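Local coordinates for protein inositol 2-dehydrogenase (Sinorhizobium meliloti, PDB 4HKT) that oxidises myo-inositol to scyllo-inosose with NAD+ as hydride acceptor, the first step of myo-inositol breakdown, at residues Gly120-Arg133 and Ile174-Glu186. Numbering follows the deposited sequence.
Sequences GFNRRFDPHFMAVR and IHDFDMARFLLGE. With EDO (1,2-ethanediol), chain S.
With CG anti to the backbone N (chi1 -177°), D178 places its carboxylate beside the R124 guanidinium, whose chain runs extended from CG to NE and meets it side-on. The pair joins the 3-10 turn that follows the last strand of the Rossmann sheet to helix 168-184, in the two-domain fold of the Gfo/Idh/MocA family. R124 NE gives a nearly straight bond to D178 OD2 (2.8 Å), which lies in the guanidinium plane and accepts through its syn lone pair; R124 NH2 reaches D178 OD1 at 2.7 Å. The F121 ring stacks on this carboxylate, planes 14° apart, and D178 CB sits 3.7 Å from the F121 ring centroid. Farther along, the F182 ring is sandwiched between R124 CG and the aliphatic part of R133. An alanine in place of R124 would probably leave the buried D178 carboxylate without its charged mate and strip one face of F182. The methyl CE of selenomethionine M179 touches both R123 CB and F129 CD2. R123 lays its guanidinium flat on H175, planes 16° apart, while R123 NH1 makes a salt bridge to D176 OD1 (3.3 Å), a carboxylate that S151 and N228 hydrogen-bond as well. One water accepts from R123 NH1 and donates to D176 OD2.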
loop_
_atom_site.group_PDB
_atom_site.type_symbol
_atom_site.label_atom_id
_atom_site.label_comp_id
_atom_site.label_asym_id
_atom_site.label_seq_id
_atom_site.Cartn_x
_atom_site.Cartn_y
_atom_site.Cartn_z
ATOM N N GLY B 120 -28.677 15.358 5.341
ATOM C CA GLY B 120 -27.314 15.385 4.878
ATOM C C GLY B 120 -26.378 14.348 5.502
ATOM O O GLY B 120 -25.520 14.691 6.312
ATOM N N PHE B 121 -26.538 13.076 5.155
ATOM C CA PHE B 121 -25.514 12.110 5.554
ATOM C C PHE B 121 -24.733 11.845 4.276
ATOM O O PHE B 121 -24.955 10.862 3.592
ATOM C CB PHE B 121 -26.113 10.845 6.122
ATOM C CG PHE B 121 -26.710 11.009 7.502
ATOM C CD1 PHE B 121 -25.980 11.546 8.518
ATOM C CD2 PHE B 121 -27.949 10.497 7.792
ATOM C CE1 PHE B 121 -26.513 11.664 9.786
ATOM C CE2 PHE B 121 -28.490 10.581 9.054
ATOM C CZ PHE B 121 -27.778 11.185 10.058
ATOM N N ASN B 122 -23.837 12.757 3.968
ATOM C CA ASN B 122 -23.145 12.768 2.670
ATOM C C ASN B 122 -22.241 11.572 2.456
ATOM O O ASN B 122 -21.936 11.191 1.297
ATOM C CB ASN B 122 -22.321 14.036 2.544
ATOM C CG ASN B 122 -21.428 14.255 3.744
ATOM O OD1 ASN B 122 -21.898 14.607 4.811
ATOM N ND2 ASN B 122 -20.149 14.006 3.584
ATOM N N ARG B 123 -21.822 10.945 3.554
ATOM C CA ARG B 123 -20.923 9.808 3.458
ATOM C C ARG B 123 -21.538 8.652 2.724
ATOM O O ARG B 123 -20.829 7.878 2.104
ATOM C CB ARG B 123 -20.369 9.406 4.827
ATOM C CG ARG B 123 -19.576 10.530 5.443
ATOM C CD ARG B 123 -19.051 10.162 6.815
ATOM N NE ARG B 123 -18.670 11.369 7.537
ATOM C CZ ARG B 123 -18.226 11.396 8.795
ATOM N NH1 ARG B 123 -18.115 10.268 9.495
ATOM N NH2 ARG B 123 -17.889 12.556 9.363
ATOM N N ARG B 124 -22.846 8.559 2.726
ATOM C CA ARG B 124 -23.500 7.537 1.954
ATOM C C ARG B 124 -23.317 7.707 0.412
ATOM O O ARG B 124 -23.618 6.776 -0.324
ATOM C CB ARG B 124 -24.981 7.526 2.250
ATOM C CG ARG B 124 -25.402 7.037 3.607
ATOM C CD ARG B 124 -26.892 6.918 3.594
ATOM N NE ARG B 124 -27.376 6.463 4.869
ATOM C CZ ARG B 124 -28.377 5.620 5.020
ATOM N NH1 ARG B 124 -29.041 5.133 3.953
ATOM N NH2 ARG B 124 -28.732 5.269 6.248
ATOM N N PHE B 125 -22.883 8.895 -0.040
ATOM C CA PHE B 125 -22.712 9.215 -1.473
ATOM C C PHE B 125 -21.245 9.278 -1.910
ATOM O O PHE B 125 -20.940 9.566 -3.079
ATOM C CB PHE B 125 -23.440 10.538 -1.799
ATOM C CG PHE B 125 -24.910 10.457 -1.618
ATOM C CD1 PHE B 125 -25.680 9.778 -2.525
ATOM C CD2 PHE B 125 -25.528 11.018 -0.505
ATOM C CE1 PHE B 125 -27.055 9.671 -2.359
ATOM C CE2 PHE B 125 -26.892 10.929 -0.344
ATOM C CZ PHE B 125 -27.664 10.241 -1.264
ATOM N N ASP B 126 -20.328 9.033 -0.970
ATOM C CA ASP B 126 -18.902 8.956 -1.279
ATOM C C ASP B 126 -18.645 7.775 -2.226
ATOM O O ASP B 126 -19.148 6.662 -1.970
ATOM C CB ASP B 126 -18.088 8.749 0.005
ATOM C CG ASP B 126 -16.624 8.662 -0.267
ATOM O OD1 ASP B 126 -16.067 9.660 -0.839
ATOM O OD2 ASP B 126 -16.046 7.571 -0.009
ATOM N N PRO B 127 -17.858 7.988 -3.306
ATOM C CA PRO B 127 -17.683 6.864 -4.248
ATOM C C PRO B 127 -17.026 5.637 -3.619
ATOM O O PRO B 127 -17.390 4.518 -3.954
ATOM C CB PRO B 127 -16.789 7.437 -5.354
ATOM C CG PRO B 127 -16.819 8.904 -5.185
ATOM C CD PRO B 127 -17.105 9.178 -3.725
ATOM N N HIS B 128 -16.125 5.847 -2.664
ATOM C CA HIS B 128 -15.432 4.734 -2.002
ATOM C C HIS B 128 -16.334 3.987 -1.052
ATOM O O HIS B 128 -16.427 2.752 -1.091
ATOM C CB HIS B 128 -14.167 5.260 -1.304
ATOM C CG HIS B 128 -13.474 6.293 -2.121
ATOM N ND1 HIS B 128 -12.717 5.963 -3.221
ATOM C CD2 HIS B 128 -13.524 7.644 -2.090
ATOM C CE1 HIS B 128 -12.269 7.066 -3.792
ATOM N NE2 HIS B 128 -12.774 8.101 -3.146
ATOM N N PHE B 129 -17.054 4.726 -0.210
ATOM C CA PHE B 129 -17.993 4.069 0.676
ATOM C C PHE B 129 -19.149 3.394 -0.059
ATOM O O PHE B 129 -19.608 2.318 0.356
ATOM C CB PHE B 129 -18.510 5.025 1.737
ATOM C CG PHE B 129 -17.446 5.636 2.608
ATOM C CD1 PHE B 129 -16.233 5.001 2.852
ATOM C CD2 PHE B 129 -17.673 6.857 3.207
ATOM C CE1 PHE B 129 -15.277 5.586 3.644
ATOM C CE2 PHE B 129 -16.735 7.430 4.046
ATOM C CZ PHE B 129 -15.537 6.783 4.275
HETATM N N MSE B 130 -19.595 3.989 -1.168
HETATM C CA MSE B 130 -20.695 3.397 -1.974
HETATM C C MSE B 130 -20.264 2.082 -2.548
HETATM O O MSE B 130 -21.038 1.111 -2.574
HETATM C CB MSE B 130 -21.133 4.310 -3.131
HETATM C CG MSE B 130 -22.109 5.370 -2.696
HETATM SE SE MSE B 130 -22.626 6.526 -4.232
HETATM C CE MSE B 130 -23.599 5.180 -5.304
ATOM N N ALA B 131 -19.028 2.028 -3.014
ATOM C CA ALA B 131 -18.468 0.807 -3.582
ATOM C C ALA B 131 -18.291 -0.292 -2.513
ATOM O O ALA B 131 -18.409 -1.486 -2.804
ATOM C CB ALA B 131 -17.145 1.104 -4.287
ATOM N N VAL B 132 -18.054 0.101 -1.257
ATOM C CA VAL B 132 -18.040 -0.889 -0.178
ATOM C C VAL B 132 -19.421 -1.495 -0.073
ATOM O O VAL B 132 -19.581 -2.713 -0.090
ATOM C CB VAL B 132 -17.580 -0.276 1.156
ATOM C CG1 VAL B 132 -17.829 -1.263 2.295
ATOM C CG2 VAL B 132 -16.127 0.150 1.119
ATOM N N ARG B 133 -20.439 -0.641 0.006
ATOM C CA ARG B 133 -21.799 -1.116 0.122
ATOM C C ARG B 133 -22.247 -2.007 -1.092
ATOM O O ARG B 133 -22.896 -3.052 -0.911
ATOM C CB ARG B 133 -22.720 0.077 0.292
ATOM C CG ARG B 133 -24.185 -0.264 0.265
ATOM C CD ARG B 133 -24.589 -0.928 1.561
ATOM N NE ARG B 133 -25.305 -2.165 1.346
ATOM C CZ ARG B 133 -25.457 -3.134 2.261
ATOM N NH1 ARG B 133 -24.988 -3.009 3.505
ATOM N NH2 ARG B 133 -26.111 -4.240 1.930
ATOM N N ILE B 174 -22.813 10.800 15.112
ATOM C CA ILE B 174 -24.019 10.692 14.336
ATOM C C ILE B 174 -23.801 10.203 12.887
ATOM O O ILE B 174 -24.547 9.374 12.404
ATOM C CB ILE B 174 -24.878 12.012 14.436
ATOM C CG1 ILE B 174 -26.301 11.743 13.963
ATOM C CG2 ILE B 174 -24.263 13.159 13.685
ATOM C CD1 ILE B 174 -27.312 12.787 14.385
ATOM N N HIS B 175 -22.797 10.713 12.195
ATOM C CA HIS B 175 -22.447 10.241 10.872
ATOM C C HIS B 175 -22.065 8.741 10.867
ATOM O O HIS B 175 -22.420 8.016 9.942
ATOM C CB HIS B 175 -21.243 11.001 10.349
ATOM C CG HIS B 175 -21.552 12.381 9.902
ATOM N ND1 HIS B 175 -22.313 12.639 8.782
ATOM C CD2 HIS B 175 -21.149 13.576 10.376
ATOM C CE1 HIS B 175 -22.395 13.943 8.607
ATOM N NE2 HIS B 175 -21.700 14.534 9.558
ATOM N N ASP B 176 -21.339 8.329 11.893
ATOM C CA ASP B 176 -20.911 6.928 12.044
ATOM C C ASP B 176 -22.027 6.007 12.451
ATOM O O ASP B 176 -22.039 4.878 11.996
ATOM C CB ASP B 176 -19.766 6.804 13.000
ATOM C CG ASP B 176 -18.581 7.651 12.582
ATOM O OD1 ASP B 176 -18.123 7.538 11.429
ATOM O OD2 ASP B 176 -18.145 8.479 13.399
ATOM N N PHE B 177 -22.974 6.470 13.276
ATOM C CA PHE B 177 -24.200 5.710 13.490
ATOM C C PHE B 177 -24.969 5.468 12.184
ATOM O O PHE B 177 -25.422 4.358 11.929
ATOM C CB PHE B 177 -25.113 6.361 14.503
ATOM C CG PHE B 177 -24.508 6.517 15.878
ATOM C CD1 PHE B 177 -23.923 5.458 16.526
ATOM C CD2 PHE B 177 -24.576 7.720 16.534
ATOM C CE1 PHE B 177 -23.372 5.604 17.812
ATOM C CE2 PHE B 177 -24.054 7.882 17.795
ATOM C CZ PHE B 177 -23.455 6.824 18.458
ATOM N N ASP B 178 -25.164 6.522 11.394
ATOM C CA ASP B 178 -25.739 6.342 10.062
ATOM C C ASP B 178 -24.951 5.356 9.170
ATOM O O ASP B 178 -25.542 4.467 8.554
ATOM C CB ASP B 178 -25.922 7.658 9.326
ATOM C CG ASP B 178 -26.578 7.442 7.997
ATOM O OD1 ASP B 178 -27.763 7.085 7.980
ATOM O OD2 ASP B 178 -25.900 7.566 6.952
HETATM N N MSE B 179 -23.646 5.518 9.107
HETATM C CA MSE B 179 -22.775 4.588 8.370
HETATM C C MSE B 179 -22.937 3.158 8.840
HETATM O O MSE B 179 -23.042 2.231 8.041
HETATM C CB MSE B 179 -21.341 5.088 8.464
HETATM C CG MSE B 179 -20.307 4.251 7.714
HETATM SE SE MSE B 179 -20.688 4.164 5.778
HETATM C CE MSE B 179 -20.431 6.070 5.403
ATOM N N ALA B 180 -23.016 2.947 10.147
ATOM C CA ALA B 180 -23.243 1.625 10.667
ATOM C C ALA B 180 -24.535 1.020 10.197
ATOM O O ALA B 180 -24.565 -0.138 9.769
ATOM C CB ALA B 180 -23.155 1.620 12.207
ATOM N N ARG B 181 -25.615 1.797 10.207
ATOM C CA ARG B 181 -26.890 1.304 9.686
ATOM C C ARG B 181 -26.795 0.999 8.172
ATOM O O ARG B 181 -27.347 -0.013 7.690
ATOM C CB ARG B 181 -28.017 2.327 9.949
ATOM C CG ARG B 181 -28.449 2.403 11.416
ATOM C CD ARG B 181 -29.554 3.426 11.629
ATOM N NE ARG B 181 -30.768 2.979 11.011
ATOM C CZ ARG B 181 -31.302 3.431 9.874
ATOM N NH1 ARG B 181 -30.784 4.428 9.159
ATOM N NH2 ARG B 181 -32.404 2.851 9.447
ATOM N N PHE B 182 -26.094 1.860 7.450
ATOM C CA PHE B 182 -25.867 1.698 6.002
ATOM C C PHE B 182 -25.102 0.388 5.672
ATOM O O PHE B 182 -25.391 -0.259 4.658
ATOM C CB PHE B 182 -25.096 2.907 5.521
ATOM C CG PHE B 182 -24.883 3.006 4.032
ATOM C CD1 PHE B 182 -25.942 3.110 3.164
ATOM C CD2 PHE B 182 -23.587 3.110 3.520
ATOM C CE1 PHE B 182 -25.731 3.229 1.791
ATOM C CE2 PHE B 182 -23.367 3.252 2.145
ATOM C CZ PHE B 182 -24.445 3.319 1.295
ATOM N N LEU B 183 -24.126 0.039 6.497
ATOM C CA LEU B 183 -23.238 -1.092 6.249
ATOM C C LEU B 183 -23.760 -2.394 6.806
ATOM O O LEU B 183 -23.553 -3.467 6.188
ATOM C CB LEU B 183 -21.855 -0.842 6.841
ATOM C CG LEU B 183 -21.085 0.352 6.332
ATOM C CD1 LEU B 183 -19.783 0.535 7.075
ATOM C CD2 LEU B 183 -20.824 0.205 4.855
ATOM N N LEU B 184 -24.440 -2.319 7.956
ATOM C CA LEU B 184 -24.918 -3.527 8.603
ATOM C C LEU B 184 -26.025 -4.176 7.846
ATOM O O LEU B 184 -26.172 -5.399 7.928
ATOM C CB LEU B 184 -25.446 -3.290 10.005
ATOM C CG LEU B 184 -24.401 -3.091 11.086
ATOM C CD1 LEU B 184 -25.036 -2.388 12.264
ATOM C CD2 LEU B 184 -23.758 -4.412 11.484
ATOM N N GLY B 185 -26.855 -3.347 7.235
ATOM C CA GLY B 185 -28.059 -3.823 6.556
ATOM C C GLY B 185 -29.229 -4.128 7.484
ATOM O O GLY B 185 -30.316 -4.446 7.019
ATOM N N GLU B 186 -29.019 -4.025 8.789
ATOM C CA GLU B 186 -30.055 -4.357 9.770
ATOM C C GLU B 186 -29.989 -3.322 10.824
ATOM O O GLU B 186 -28.964 -2.672 10.968
ATOM C CB GLU B 186 -29.781 -5.688 10.446
ATOM C CG GLU B 186 -29.831 -6.857 9.532
ATOM C CD GLU B 186 -29.497 -8.152 10.234
ATOM O OE1 GLU B 186 -29.191 -8.169 11.475
ATOM O OE2 GLU B 186 -29.539 -9.166 9.505
HETATM C C1 EDO S . -30.118 0.977 5.153
HETATM O O1 EDO S . -29.372 1.487 4.040
HETATM C C2 EDO S . -30.111 1.979 6.320
HETATM O O2 EDO S . -30.473 3.306 5.879
HETATM O O HOH W 1 -17.829 10.842 12.556
HETATM O O HOH W 2 -22.741 10.937 6.386
#